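PDB 7AGM: N-acetylmuramoyl-L-alanine amidase from Mycolicibacterium smegmatis, which probably hydrolyses, at a zinc site, the amide bond between N-acetylmuramic acid and L-alanine in peptidoglycan. Local coordinates for residues A[144-149]-A[206-211]; A[136-141]-A[213-218]; A[116-121]-A[151-156]; A[9-14]-A[100-105]. One frame throughout, in Å; residues are numbered along the deposited sequence.

Interaction 1 of 4, residues A[144-149]-A[206-211]; sequences DQLAAS and DAIVRG
Leu-146 packs its CD2 methyl against Ala-207 CB at 3.7 Å, and this is the close side of the contact. The same methyl lies 4.2 Å from Ile-208 CG1, where the two side chains run side by side and point the same way. Leu-146 also touches Phe-118, Ile-151 and Val-181. Ser-149 reaches the same alanine in one of its two conformers, with OG 3.4 Å from Ala-207 CB. In that conformer its hydroxyl donates to Gln-145 O at 2.8 Å, and the carbonyl also accepts from Ser-149 N. Gly-211 has no side chain, and Gln-145 CB rests on its backbone, 3.6 Å from Gly-211 N.

These are two roughly antiparallel helices on one face of the central sheet of the zinc amidase fold. The axes of segments 144-148 and 206-211 approach to 8.1 Å, and their directions differ by 143°.

The other side is polar and faces solvent. Gln-145 is bent at chi2 (-51°), and its OE1 lies over one face of the Arg-210 guanidinium. OE1 is 2.9 Å from Arg-210 NE, but the angle is poor for a hydrogen bond. The amide and guanidinium planes are 56° apart. Arg-210 is bent at chi3, and its guanidinium passes obliquely by Ala-148 CB at the exposed rim.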
loop_
_atom_site.group_PDB
_atom_site.type_symbol
_atom_site.label_atom_id
_atom_site.label_comp_id
_atom_site.label_asym_id
_atom_site.label_seq_id
_atom_site.Cartn_x
_atom_site.Cartn_y
_atom_site.Cartn_z
ATOM N N ASP A 144 11.954 -3.409 -6.689
ATOM C CA ASP A 144 12.619 -3.620 -7.970
ATOM C C ASP A 144 11.678 -3.337 -9.137
ATOM O O ASP A 144 12.088 -2.754 -10.148
ATOM C CB ASP A 144 13.174 -5.044 -8.053
ATOM C CG ASP A 144 14.441 -5.236 -7.241
ATOM O OD1 ASP A 144 14.986 -4.246 -6.712
ATOM O OD2 ASP A 144 14.888 -6.395 -7.131
ATOM N N GLN A 145 10.408 -3.729 -9.015
ATOM C CA GLN A 145 9.488 -3.541 -10.132
ATOM C C GLN A 145 9.042 -2.092 -10.271
ATOM O O GLN A 145 8.844 -1.618 -11.394
ATOM C CB GLN A 145 8.291 -4.495 -10.033
ATOM C CG GLN A 145 8.648 -5.936 -10.332
ATOM C CD GLN A 145 9.415 -6.070 -11.638
ATOM O OE1 GLN A 145 8.946 -5.623 -12.691
ATOM N NE2 GLN A 145 10.603 -6.676 -11.579
ATOM N N LEU A 146 8.879 -1.372 -9.155
ATOM C CA LEU A 146 8.619 0.060 -9.244
ATOM C C LEU A 146 9.794 0.776 -9.892
ATOM O O LEU A 146 9.614 1.612 -10.785
ATOM C CB LEU A 146 8.331 0.619 -7.849
ATOM C CG LEU A 146 6.999 0.171 -7.232
ATOM C CD1 LEU A 146 6.947 0.400 -5.736
ATOM C CD2 LEU A 146 5.849 0.908 -7.875
ATOM N N ALA A 147 11.014 0.441 -9.470
ATOM C CA ALA A 147 12.188 1.101 -10.033
ATOM C C ALA A 147 12.426 0.708 -11.485
ATOM O O ALA A 147 12.871 1.541 -12.287
ATOM C CB ALA A 147 13.418 0.793 -9.180
ATOM N N ALA A 148 12.124 -0.542 -11.847
ATOM C CA ALA A 148 12.294 -0.971 -13.231
ATOM C C ALA A 148 11.342 -0.229 -14.152
ATOM O O ALA A 148 11.652 -0.032 -15.332
ATOM C CB ALA A 148 12.078 -2.482 -13.352
ATOM N N SER A 149 10.197 0.201 -13.624
ATOM C CA SER A 149 9.185 0.936 -14.370
ATOM C C SER A 149 9.538 2.406 -14.558
ATOM O O SER A 149 8.751 3.140 -15.166
ATOM C CB SER A 149 7.824 0.803 -13.675
ATOM O OG SER A 149 7.431 -0.559 -13.540
ATOM N N ASP A 206 0.257 -0.426 -12.905
ATOM C CA ASP A 206 0.964 -1.425 -13.703
ATOM C C ASP A 206 2.235 -1.880 -12.999
ATOM O O ASP A 206 2.567 -3.069 -13.009
ATOM C CB ASP A 206 1.322 -0.852 -15.077
ATOM C CG ASP A 206 0.120 -0.670 -15.981
ATOM O OD1 ASP A 206 -0.949 -1.251 -15.712
ATOM O OD2 ASP A 206 0.264 0.054 -16.985
ATOM N N ALA A 207 2.963 -0.939 -12.391
ATOM C CA ALA A 207 4.192 -1.289 -11.684
ATOM C C ALA A 207 3.894 -2.105 -10.433
ATOM O O ALA A 207 4.594 -3.083 -10.135
ATOM C CB ALA A 207 4.942 -0.007 -11.320
ATOM N N ILE A 208 2.863 -1.712 -9.683
ATOM C CA ILE A 208 2.481 -2.473 -8.497
ATOM C C ILE A 208 2.075 -3.896 -8.873
ATOM O O ILE A 208 2.457 -4.863 -8.201
ATOM C CB ILE A 208 1.387 -1.720 -7.713
ATOM C CG1 ILE A 208 1.964 -0.406 -7.165
ATOM C CG2 ILE A 208 0.795 -2.623 -6.611
ATOM C CD1 ILE A 208 0.918 0.524 -6.548
ATOM N N VAL A 209 1.318 -4.047 -9.967
ATOM C CA VAL A 209 0.912 -5.376 -10.423
ATOM C C VAL A 209 2.124 -6.238 -10.760
ATOM O O VAL A 209 2.167 -7.427 -10.417
ATOM C CB VAL A 209 -0.069 -5.262 -11.609
ATOM C CG1 VAL A 209 -0.286 -6.619 -12.254
ATOM C CG2 VAL A 209 -1.396 -4.684 -11.143
ATOM N N ARG A 210 3.132 -5.660 -11.420
ATOM C CA ARG A 210 4.347 -6.424 -11.706
ATOM C C ARG A 210 5.019 -6.884 -10.419
ATOM O O ARG A 210 5.503 -8.019 -10.333
ATOM C CB ARG A 210 5.318 -5.591 -12.543
ATOM C CG ARG A 210 4.864 -5.363 -13.975
ATOM C CD ARG A 210 5.808 -4.426 -14.718
ATOM N NE ARG A 210 7.134 -5.012 -14.899
ATOM C CZ ARG A 210 8.173 -4.371 -15.429
ATOM N NH1 ARG A 210 8.050 -3.113 -15.832
ATOM N NH2 ARG A 210 9.341 -4.991 -15.553
ATOM N N GLY A 211 5.062 -6.013 -9.409
ATOM C CA GLY A 211 5.587 -6.421 -8.111
ATOM C C GLY A 211 4.800 -7.562 -7.489
ATOM O O GLY A 211 5.376 -8.518 -6.958
#

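Interaction 2 of 4, residues A[136-141]-A[213-218]; sequences VQFAKV and AGFLGS
Phe-138 and Phe-215 stack across the two helices and carry most of this contact. The stack is offset. The ring centroids are 4.2 Å apart and the planes differ by 13°. Each ring has an atom of the other over the centre of one face: Phe-215 CD2 over Phe-138, and Phe-138 CG over Phe-215. The side chains themselves cross at about a right angle, although the rings are nearly parallel. Phe-215 has CG anti to the backbone N (chi1 175°), which sends its ring across to the other helix.

A CH-pi contact adds to the stack. Phe-138 CB stands over the face of the Phe-215 ring, 3.7 Å from its centroid. The Phe-215 ring therefore meets the root of the other side chain as well as its ring. Phe-138 CD1 also comes within 3.4 Å of Phe-215 CB.

Aliphatic packing lies one turn along. Val-141 sends CG1 to the backbone of the other helix, 3.7 Å from Phe-215 N and 4.0 Å from Gly-214 C. Gly-214 has no side chain, which lets this methyl lie close to the main chain.

No hydrogen bond joins the segments. Within helix 198-219, Ser-218 OG donates to Phe-215 O at 2.7 Å.

Phe-138 also packs on Ala-102, Val-104 and Val-179, so its side chain reaches the central sheet. The arrangement is a helix pair laid on one face of the sheet in this alpha/beta amidase fold; the axes of segments 136-141 and 213-218 cross at 139° and approach to 9.3 Å.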
loop_
_atom_site.group_PDB
_atom_site.type_symbol
_atom_site.label_atom_id
_atom_site.label_comp_id
_atom_site.label_asym_id
_atom_site.label_seq_id
_atom_site.Cartn_x
_atom_site.Cartn_y
_atom_site.Cartn_z
ATOM N N VAL A 136 9.900 -9.420 3.655
ATOM C CA VAL A 136 11.130 -8.749 3.239
ATOM C C VAL A 136 11.417 -9.033 1.770
ATOM O O VAL A 136 11.766 -8.126 1.006
ATOM C CB VAL A 136 12.302 -9.150 4.158
ATOM C CG1 VAL A 136 13.623 -8.540 3.665
ATOM C CG2 VAL A 136 12.020 -8.720 5.603
ATOM N N GLN A 137 11.258 -10.294 1.347
ATOM C CA GLN A 137 11.421 -10.618 -0.064
ATOM C C GLN A 137 10.403 -9.869 -0.920
ATOM O O GLN A 137 10.740 -9.356 -1.999
ATOM C CB GLN A 137 11.299 -12.128 -0.266
ATOM C CG GLN A 137 12.404 -12.911 0.445
ATOM C CD GLN A 137 12.107 -14.395 0.552
ATOM O OE1 GLN A 137 11.081 -14.873 0.069
ATOM N NE2 GLN A 137 13.006 -15.131 1.193
ATOM N N PHE A 138 9.151 -9.803 -0.461
ATOM C CA PHE A 138 8.116 -9.070 -1.187
ATOM C C PHE A 138 8.503 -7.602 -1.332
ATOM O O PHE A 138 8.392 -7.027 -2.423
ATOM C CB PHE A 138 6.810 -9.211 -0.403
ATOM C CG PHE A 138 5.558 -8.785 -1.150
ATOM C CD1 PHE A 138 5.571 -8.450 -2.509
ATOM C CD2 PHE A 138 4.350 -8.721 -0.464
ATOM C CE1 PHE A 138 4.386 -8.065 -3.166
ATOM C CE2 PHE A 138 3.172 -8.326 -1.108
ATOM C CZ PHE A 138 3.197 -8.006 -2.464
ATOM N N ALA A 139 8.993 -6.985 -0.248
ATOM C CA ALA A 139 9.394 -5.584 -0.322
ATOM C C ALA A 139 10.454 -5.378 -1.399
ATOM O O ALA A 139 10.380 -4.420 -2.176
ATOM C CB ALA A 139 9.883 -5.091 1.039
ATOM N N LYS A 140 11.415 -6.298 -1.492
ATOM C CA LYS A 140 12.477 -6.159 -2.482
ATOM C C LYS A 140 11.944 -6.333 -3.900
ATOM O O LYS A 140 12.305 -5.563 -4.798
ATOM C CB LYS A 140 13.599 -7.155 -2.185
ATOM C CG LYS A 140 14.265 -6.943 -0.833
ATOM C CD LYS A 140 15.416 -7.914 -0.613
ATOM C CE LYS A 140 16.096 -7.661 0.722
ATOM N NZ LYS A 140 17.255 -8.568 0.944
ATOM N N VAL A 141 11.087 -7.336 -4.127
ATOM C CA VAL A 141 10.516 -7.529 -5.458
ATOM C C VAL A 141 9.693 -6.309 -5.861
ATOM O O VAL A 141 9.773 -5.824 -7.002
ATOM C CB VAL A 141 9.667 -8.814 -5.492
ATOM C CG1 VAL A 141 8.959 -8.946 -6.833
ATOM C CG2 VAL A 141 10.518 -10.060 -5.196
ATOM N N ALA A 213 2.713 -9.773 -9.018
ATOM C CA ALA A 213 2.817 -10.991 -9.816
ATOM C C ALA A 213 4.189 -11.634 -9.665
ATOM O O ALA A 213 4.298 -12.867 -9.575
ATOM C CB ALA A 213 2.525 -10.684 -11.284
ATOM N N GLY A 214 5.246 -10.819 -9.627
ATOM C CA GLY A 214 6.582 -11.361 -9.443
ATOM C C GLY A 214 6.741 -12.051 -8.102
ATOM O O GLY A 214 7.338 -13.131 -8.013
ATOM N N PHE A 215 6.193 -11.450 -7.044
ATOM C CA PHE A 215 6.262 -12.079 -5.729
ATOM C C PHE A 215 5.430 -13.358 -5.682
ATOM O O PHE A 215 5.890 -14.386 -5.174
ATOM C CB PHE A 215 5.820 -11.107 -4.633
ATOM C CG PHE A 215 5.768 -11.740 -3.263
ATOM C CD1 PHE A 215 6.935 -12.131 -2.621
ATOM C CD2 PHE A 215 4.551 -11.961 -2.626
ATOM C CE1 PHE A 215 6.897 -12.722 -1.361
ATOM C CE2 PHE A 215 4.505 -12.545 -1.364
ATOM C CZ PHE A 215 5.687 -12.931 -0.733
ATOM N N LEU A 216 4.189 -13.309 -6.186
ATOM C CA LEU A 216 3.356 -14.511 -6.183
ATOM C C LEU A 216 4.034 -15.651 -6.928
ATOM O O LEU A 216 4.011 -16.802 -6.473
ATOM C CB LEU A 216 1.992 -14.209 -6.808
ATOM C CG LEU A 216 1.053 -13.288 -6.022
ATOM C CD1 LEU A 216 -0.213 -13.086 -6.851
ATOM C CD2 LEU A 216 0.716 -13.844 -4.643
ATOM N N GLY A 217 4.653 -15.348 -8.071
ATOM C CA GLY A 217 5.333 -16.382 -8.834
ATOM C C GLY A 217 6.523 -16.965 -8.096
ATOM O O GLY A 217 6.797 -18.163 -8.196
ATOM N N SER A 218 7.246 -16.128 -7.350
ATOM C CA SER A 218 8.381 -16.615 -6.576
ATOM C C SER A 218 7.936 -17.570 -5.478
ATOM O O SER A 218 8.679 -18.494 -5.124
ATOM C CB SER A 218 9.131 -15.434 -5.962
ATOM O OG SER A 218 8.470 -14.986 -4.787
#

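Interaction 3 of 4, residues A[116-121]-A[151-156]; sequences RGFHVL and IPPATY
Phe-118 and the loop 151-156 are joined first through their backbones. Phe-118 N donates to Pro-152 O at 3.0 Å, in the carbonyl plane. Phe-118 O accepts from Ala-154 N at 2.7 Å. A third bond runs from Thr-155 N to Arg-116 O at 3.1 Å. Gly-117 has a positive phi (110°), and its CA lies 3.0 Å from Pro-152 O.

The Phe-118 ring packs on the loop backbone. Its CG stands between the backbone N and the carbonyl carbon (chi1 74°), which brings the ring to the loop. Pro-153 CA lies over one face, offset toward the rim, and Ile-151 O at the edge. Pro-152 CG lies over one face of the Arg-116 guanidinium, 3.5 Å from Arg-116 NH1. Asp-191 holds this group from outside through a salt bridge to Arg-116 NE.

A water ties three groups. It donates to Gly-117 O and to Tyr-156 OH, and bonds to His-119 ND1 at 2.7 Å in the imidazole plane. Tyr-156 OH is also hydrogen-bonded to Asp-109. The His-119 side chain is about 9 Å from the zinc ion. A single beta bridge, Phe-118 with Pro-153, forms just before strand 119-123 of the central mixed sheet, where the loop runs across at about a right angle.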
loop_
_atom_site.group_PDB
_atom_site.type_symbol
_atom_site.label_atom_id
_atom_site.label_comp_id
_atom_site.label_asym_id
_atom_site.label_seq_id
_atom_site.Cartn_x
_atom_site.Cartn_y
_atom_site.Cartn_z
ATOM N N ARG A 116 10.809 13.517 -4.491
ATOM C CA ARG A 116 9.811 12.728 -5.197
ATOM C C ARG A 116 10.224 11.269 -5.192
ATOM O O ARG A 116 11.344 10.912 -4.805
ATOM C CB ARG A 116 9.620 13.203 -6.642
ATOM C CG ARG A 116 10.727 12.767 -7.601
ATOM C CD ARG A 116 10.305 12.895 -9.064
ATOM N NE ARG A 116 9.177 12.024 -9.375
ATOM C CZ ARG A 116 9.026 11.348 -10.515
ATOM N NH1 ARG A 116 9.936 11.424 -11.478
ATOM N NH2 ARG A 116 7.957 10.587 -10.687
ATOM N N GLY A 117 9.301 10.418 -5.614
ATOM C CA GLY A 117 9.585 9.008 -5.788
ATOM C C GLY A 117 8.873 8.144 -4.760
ATOM O O GLY A 117 8.183 8.625 -3.859
ATOM N N PHE A 118 9.051 6.835 -4.925
ATOM C CA PHE A 118 8.330 5.831 -4.144
ATOM C C PHE A 118 9.167 5.312 -2.975
ATOM O O PHE A 118 10.402 5.342 -2.990
ATOM C CB PHE A 118 7.918 4.641 -5.028
ATOM C CG PHE A 118 9.066 3.727 -5.387
ATOM C CD1 PHE A 118 9.464 2.706 -4.524
ATOM C CD2 PHE A 118 9.763 3.897 -6.576
ATOM C CE1 PHE A 118 10.537 1.882 -4.841
ATOM C CE2 PHE A 118 10.837 3.070 -6.900
ATOM C CZ PHE A 118 11.220 2.057 -6.024
ATOM N N HIS A 119 8.477 4.790 -1.964
ATOM C CA HIS A 119 9.144 3.935 -0.992
ATOM C C HIS A 119 8.208 2.819 -0.551
ATOM O O HIS A 119 6.983 2.985 -0.514
ATOM C CB HIS A 119 9.854 4.705 0.158
ATOM C CG HIS A 119 8.951 5.517 1.037
ATOM N ND1 HIS A 119 8.253 6.619 0.586
ATOM C CD2 HIS A 119 8.691 5.429 2.364
ATOM C CE1 HIS A 119 7.573 7.148 1.589
ATOM N NE2 HIS A 119 7.823 6.446 2.680
ATOM N N VAL A 120 8.806 1.660 -0.271
ATOM C CA VAL A 120 8.085 0.447 0.101
ATOM C C VAL A 120 8.385 0.166 1.563
ATOM O O VAL A 120 9.546 -0.051 1.936
ATOM C CB VAL A 120 8.463 -0.755 -0.780
ATOM C CG1 VAL A 120 7.674 -2.004 -0.349
ATOM C CG2 VAL A 120 8.213 -0.441 -2.257
ATOM N N LEU A 121 7.339 0.177 2.386
ATOM C CA LEU A 121 7.454 -0.036 3.823
ATOM C C LEU A 121 7.182 -1.493 4.164
ATOM O O LEU A 121 6.310 -2.137 3.572
ATOM C CB LEU A 121 6.456 0.833 4.591
ATOM C CG LEU A 121 6.635 2.356 4.622
ATOM C CD1 LEU A 121 6.507 3.020 3.243
ATOM C CD2 LEU A 121 5.636 2.952 5.604
ATOM N N ILE A 151 9.884 4.737 -12.218
ATOM C CA ILE A 151 9.492 5.574 -11.090
ATOM C C ILE A 151 10.699 5.650 -10.165
ATOM O O ILE A 151 11.184 4.605 -9.712
ATOM C CB ILE A 151 8.277 4.986 -10.360
ATOM C CG1 ILE A 151 7.125 4.753 -11.336
ATOM C CG2 ILE A 151 7.855 5.895 -9.209
ATOM C CD1 ILE A 151 6.086 3.801 -10.800
ATOM N N PRO A 152 11.219 6.832 -9.854
ATOM C CA PRO A 152 12.446 6.898 -9.055
ATOM C C PRO A 152 12.173 6.493 -7.618
ATOM O O PRO A 152 11.108 6.799 -7.071
ATOM C CB PRO A 152 12.846 8.378 -9.143
ATOM C CG PRO A 152 11.571 9.096 -9.381
ATOM C CD PRO A 152 10.723 8.174 -10.225
ATOM N N PRO A 153 13.094 5.777 -6.980
ATOM C CA PRO A 153 12.985 5.585 -5.531
ATOM C C PRO A 153 13.072 6.930 -4.830
ATOM O O PRO A 153 13.794 7.830 -5.271
ATOM C CB PRO A 153 14.186 4.691 -5.194
ATOM C CG PRO A 153 15.115 4.825 -6.350
ATOM C CD PRO A 153 14.271 5.104 -7.555
ATOM N N ALA A 154 12.318 7.057 -3.739
ATOM C CA ALA A 154 12.193 8.325 -3.033
ATOM C C ALA A 154 13.556 8.886 -2.677
ATOM O O ALA A 154 14.440 8.167 -2.209
ATOM C CB ALA A 154 11.374 8.152 -1.753
ATOM N N THR A 155 13.700 10.192 -2.888
ATOM C CA THR A 155 14.934 10.914 -2.618
ATOM C C THR A 155 15.014 11.447 -1.193
ATOM O O THR A 155 16.056 11.987 -0.808
ATOM C CB THR A 155 15.062 12.094 -3.592
ATOM O OG1 THR A 155 13.918 12.951 -3.460
ATOM C CG2 THR A 155 15.154 11.603 -5.033
ATOM N N TYR A 156 13.951 11.301 -0.401
ATOM C CA TYR A 156 13.819 12.016 0.860
ATOM C C TYR A 156 13.542 11.132 2.067
ATOM O O TYR A 156 13.514 11.650 3.190
ATOM C CB TYR A 156 12.715 13.086 0.759
ATOM C CG TYR A 156 11.329 12.517 0.520
ATOM C CD1 TYR A 156 10.888 12.213 -0.766
ATOM C CD2 TYR A 156 10.468 12.275 1.582
ATOM C CE1 TYR A 156 9.625 11.689 -0.983
ATOM C CE2 TYR A 156 9.199 11.750 1.372
ATOM C CZ TYR A 156 8.785 11.457 0.088
ATOM O OH TYR A 156 7.528 10.934 -0.127
HETATM O O HOH W 1 13.608 14.613 -5.728
HETATM O O HOH W 2 7.397 8.253 -1.334
#

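Interaction 4 of 4, residues A[9-14]-A[100-105]; sequences MIVFLD and PHAIVS
Asp-14 CG and Ser-105 OG both stand trans to their backbone N, with chi1 171° and 179°. This puts Ser-105 OG against Asp-14 OD2, to which it donates at 2.8 Å from above the carboxylate plane. Asp-14 OD1 has a salt bridge to Arg-91 and a hydrogen bond to Ser-77, so both carboxylate oxygens have partners.

At the other end, the His-101 ring lies beside the backbone of Met-9 and Ile-10. Ile-10 N donates to His-101 ND1 at 3.0 Å, close to the ring plane. Met-9 is bent at chi3, and its CE lies off-centre over the ring, 3.7 Å from His-101 CG. Ile-10 O accepts from both His-101 N and Ala-102 N.

Between these ends run two neighbouring parallel strands at the core of the mixed amidase sheet. Phe-12 N donates to Ala-102 O, Val-104 N to Phe-12 O at 3.0 Å, and Asp-14 N to Val-104 O at 2.9 Å. Val-11, Leu-13, Ala-102 and Val-104 share one face, where Ile-212 of helix 198-219 packs. Phe-12 and Ile-103 share the other, under helix 88-98, with Phe-12 CD2 4.1 Å from Ile-103 CG2. The side chain of Ser-105 is about 3 Å from that of the zinc ligand His-107.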
loop_
_atom_site.group_PDB
_atom_site.type_symbol
_atom_site.label_atom_id
_atom_site.label_comp_id
_atom_site.label_asym_id
_atom_site.label_seq_id
_atom_site.Cartn_x
_atom_site.Cartn_y
_atom_site.Cartn_z
ATOM N N MET A 9 -4.262 -17.683 -6.559
ATOM C CA MET A 9 -3.685 -17.107 -5.355
ATOM C C MET A 9 -4.481 -15.877 -4.932
ATOM O O MET A 9 -5.244 -15.304 -5.715
ATOM C CB MET A 9 -2.200 -16.800 -5.572
ATOM C CG MET A 9 -1.379 -18.075 -5.827
ATOM S SD MET A 9 0.382 -17.778 -6.099
ATOM C CE MET A 9 1.013 -17.703 -4.427
ATOM N N ILE A 10 -4.318 -15.488 -3.668
ATOM C CA ILE A 10 -5.193 -14.514 -3.018
ATOM C C ILE A 10 -4.392 -13.279 -2.633
ATOM O O ILE A 10 -3.386 -13.381 -1.921
ATOM C CB ILE A 10 -5.868 -15.117 -1.774
ATOM C CG1 ILE A 10 -6.616 -16.403 -2.133
ATOM C CG2 ILE A 10 -6.776 -14.102 -1.126
ATOM C CD1 ILE A 10 -6.919 -17.254 -0.930
ATOM N N VAL A 11 -4.857 -12.110 -3.074
ATOM C CA VAL A 11 -4.244 -10.830 -2.740
ATOM C C VAL A 11 -5.284 -9.955 -2.055
ATOM O O VAL A 11 -6.386 -9.752 -2.588
ATOM C CB VAL A 11 -3.700 -10.121 -3.996
ATOM C CG1 VAL A 11 -3.154 -8.733 -3.647
ATOM C CG2 VAL A 11 -2.643 -10.983 -4.690
ATOM N N PHE A 12 -4.938 -9.428 -0.882
ATOM C CA PHE A 12 -5.760 -8.431 -0.203
ATOM C C PHE A 12 -5.214 -7.044 -0.521
ATOM O O PHE A 12 -4.018 -6.781 -0.319
ATOM C CB PHE A 12 -5.758 -8.665 1.308
ATOM C CG PHE A 12 -6.694 -7.757 2.061
ATOM C CD1 PHE A 12 -8.056 -8.050 2.140
ATOM C CD2 PHE A 12 -6.225 -6.613 2.698
ATOM C CE1 PHE A 12 -8.925 -7.213 2.839
ATOM C CE2 PHE A 12 -7.086 -5.786 3.400
ATOM C CZ PHE A 12 -8.445 -6.085 3.469
ATOM N N LEU A 13 -6.086 -6.168 -1.032
ATOM C CA LEU A 13 -5.722 -4.820 -1.455
ATOM C C LEU A 13 -6.326 -3.806 -0.498
ATOM O O LEU A 13 -7.523 -3.865 -0.197
ATOM C CB LEU A 13 -6.222 -4.551 -2.877
ATOM C CG LEU A 13 -5.594 -5.424 -3.965
ATOM C CD1 LEU A 13 -6.352 -5.252 -5.280
ATOM C CD2 LEU A 13 -4.107 -5.096 -4.134
ATOM N N ASP A 14 -5.502 -2.866 -0.036
ATOM C CA ASP A 14 -5.913 -1.859 0.942
ATOM C C ASP A 14 -5.618 -0.459 0.422
ATOM O O ASP A 14 -4.514 0.072 0.613
ATOM C CB ASP A 14 -5.228 -2.099 2.287
ATOM C CG ASP A 14 -5.445 -0.958 3.261
ATOM O OD1 ASP A 14 -6.564 -0.402 3.285
ATOM O OD2 ASP A 14 -4.495 -0.626 4.007
ATOM N N PRO A 100 -4.258 -14.509 3.097
ATOM C CA PRO A 100 -3.872 -14.318 1.698
ATOM C C PRO A 100 -2.419 -14.691 1.454
ATOM O O PRO A 100 -1.612 -14.847 2.376
ATOM C CB PRO A 100 -4.066 -12.811 1.502
ATOM C CG PRO A 100 -3.769 -12.240 2.840
ATOM C CD PRO A 100 -4.252 -13.242 3.848
ATOM N N HIS A 101 -2.091 -14.805 0.165
ATOM C CA HIS A 101 -0.702 -14.979 -0.238
ATOM C C HIS A 101 0.070 -13.667 -0.273
ATOM O O HIS A 101 1.302 -13.684 -0.178
ATOM C CB HIS A 101 -0.642 -15.673 -1.596
ATOM C CG HIS A 101 -1.285 -17.017 -1.589
ATOM N ND1 HIS A 101 -2.584 -17.224 -1.995
ATOM C CD2 HIS A 101 -0.826 -18.213 -1.153
ATOM C CE1 HIS A 101 -2.887 -18.503 -1.846
ATOM N NE2 HIS A 101 -1.837 -19.124 -1.338
ATOM N N ALA A 102 -0.617 -12.540 -0.435
ATOM C CA ALA A 102 0.040 -11.243 -0.446
ATOM C C ALA A 102 -0.962 -10.185 -0.025
ATOM O O ALA A 102 -2.146 -10.274 -0.363
ATOM C CB ALA A 102 0.583 -10.893 -1.839
ATOM N N ILE A 103 -0.473 -9.189 0.706
ATOM C CA ILE A 103 -1.245 -8.021 1.110
ATOM C C ILE A 103 -0.502 -6.788 0.625
ATOM O O ILE A 103 0.702 -6.657 0.860
ATOM C CB ILE A 103 -1.404 -7.971 2.639
ATOM C CG1 ILE A 103 -2.071 -9.253 3.153
ATOM C CG2 ILE A 103 -2.133 -6.704 3.062
ATOM C CD1 ILE A 103 -1.853 -9.497 4.675
ATOM N N VAL A 104 -1.206 -5.882 -0.047
ATOM C CA VAL A 104 -0.604 -4.615 -0.464
ATOM C C VAL A 104 -1.501 -3.472 -0.017
ATOM O O VAL A 104 -2.674 -3.414 -0.406
ATOM C CB VAL A 104 -0.342 -4.536 -1.980
ATOM C CG1 VAL A 104 0.329 -3.205 -2.332
ATOM C CG2 VAL A 104 0.505 -5.708 -2.447
ATOM N N SER A 105 -0.942 -2.549 0.767
ATOM C CA SER A 105 -1.609 -1.304 1.110
ATOM C C SER A 105 -1.011 -0.207 0.243
ATOM O O SER A 105 0.207 -0.148 0.066
ATOM C CB SER A 105 -1.412 -0.997 2.593
ATOM O OG SER A 105 -2.032 0.223 2.948
#

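From the N terminus, the first contact is interaction 4. Its strand 10-15 pairs with strand 102-109 and closes a long loop before the other three begin. Strand 119-123 follows in the same sheet, and interaction 3 joins the residues leading into it to the loop after helix 134-148. Helix 134-148 then pairs with helix 198-219 in interactions 2 and 1. Interaction 1 lies within the span of interaction 2, and interaction 3 crosses both. The contacts also meet in space. Val-120 packs on Leu-146 and on Ala-139, linking interaction 3 to interactions 1 and 2. Phe-215 packs on the backbone of His-101, linking the helix pair to interaction 4.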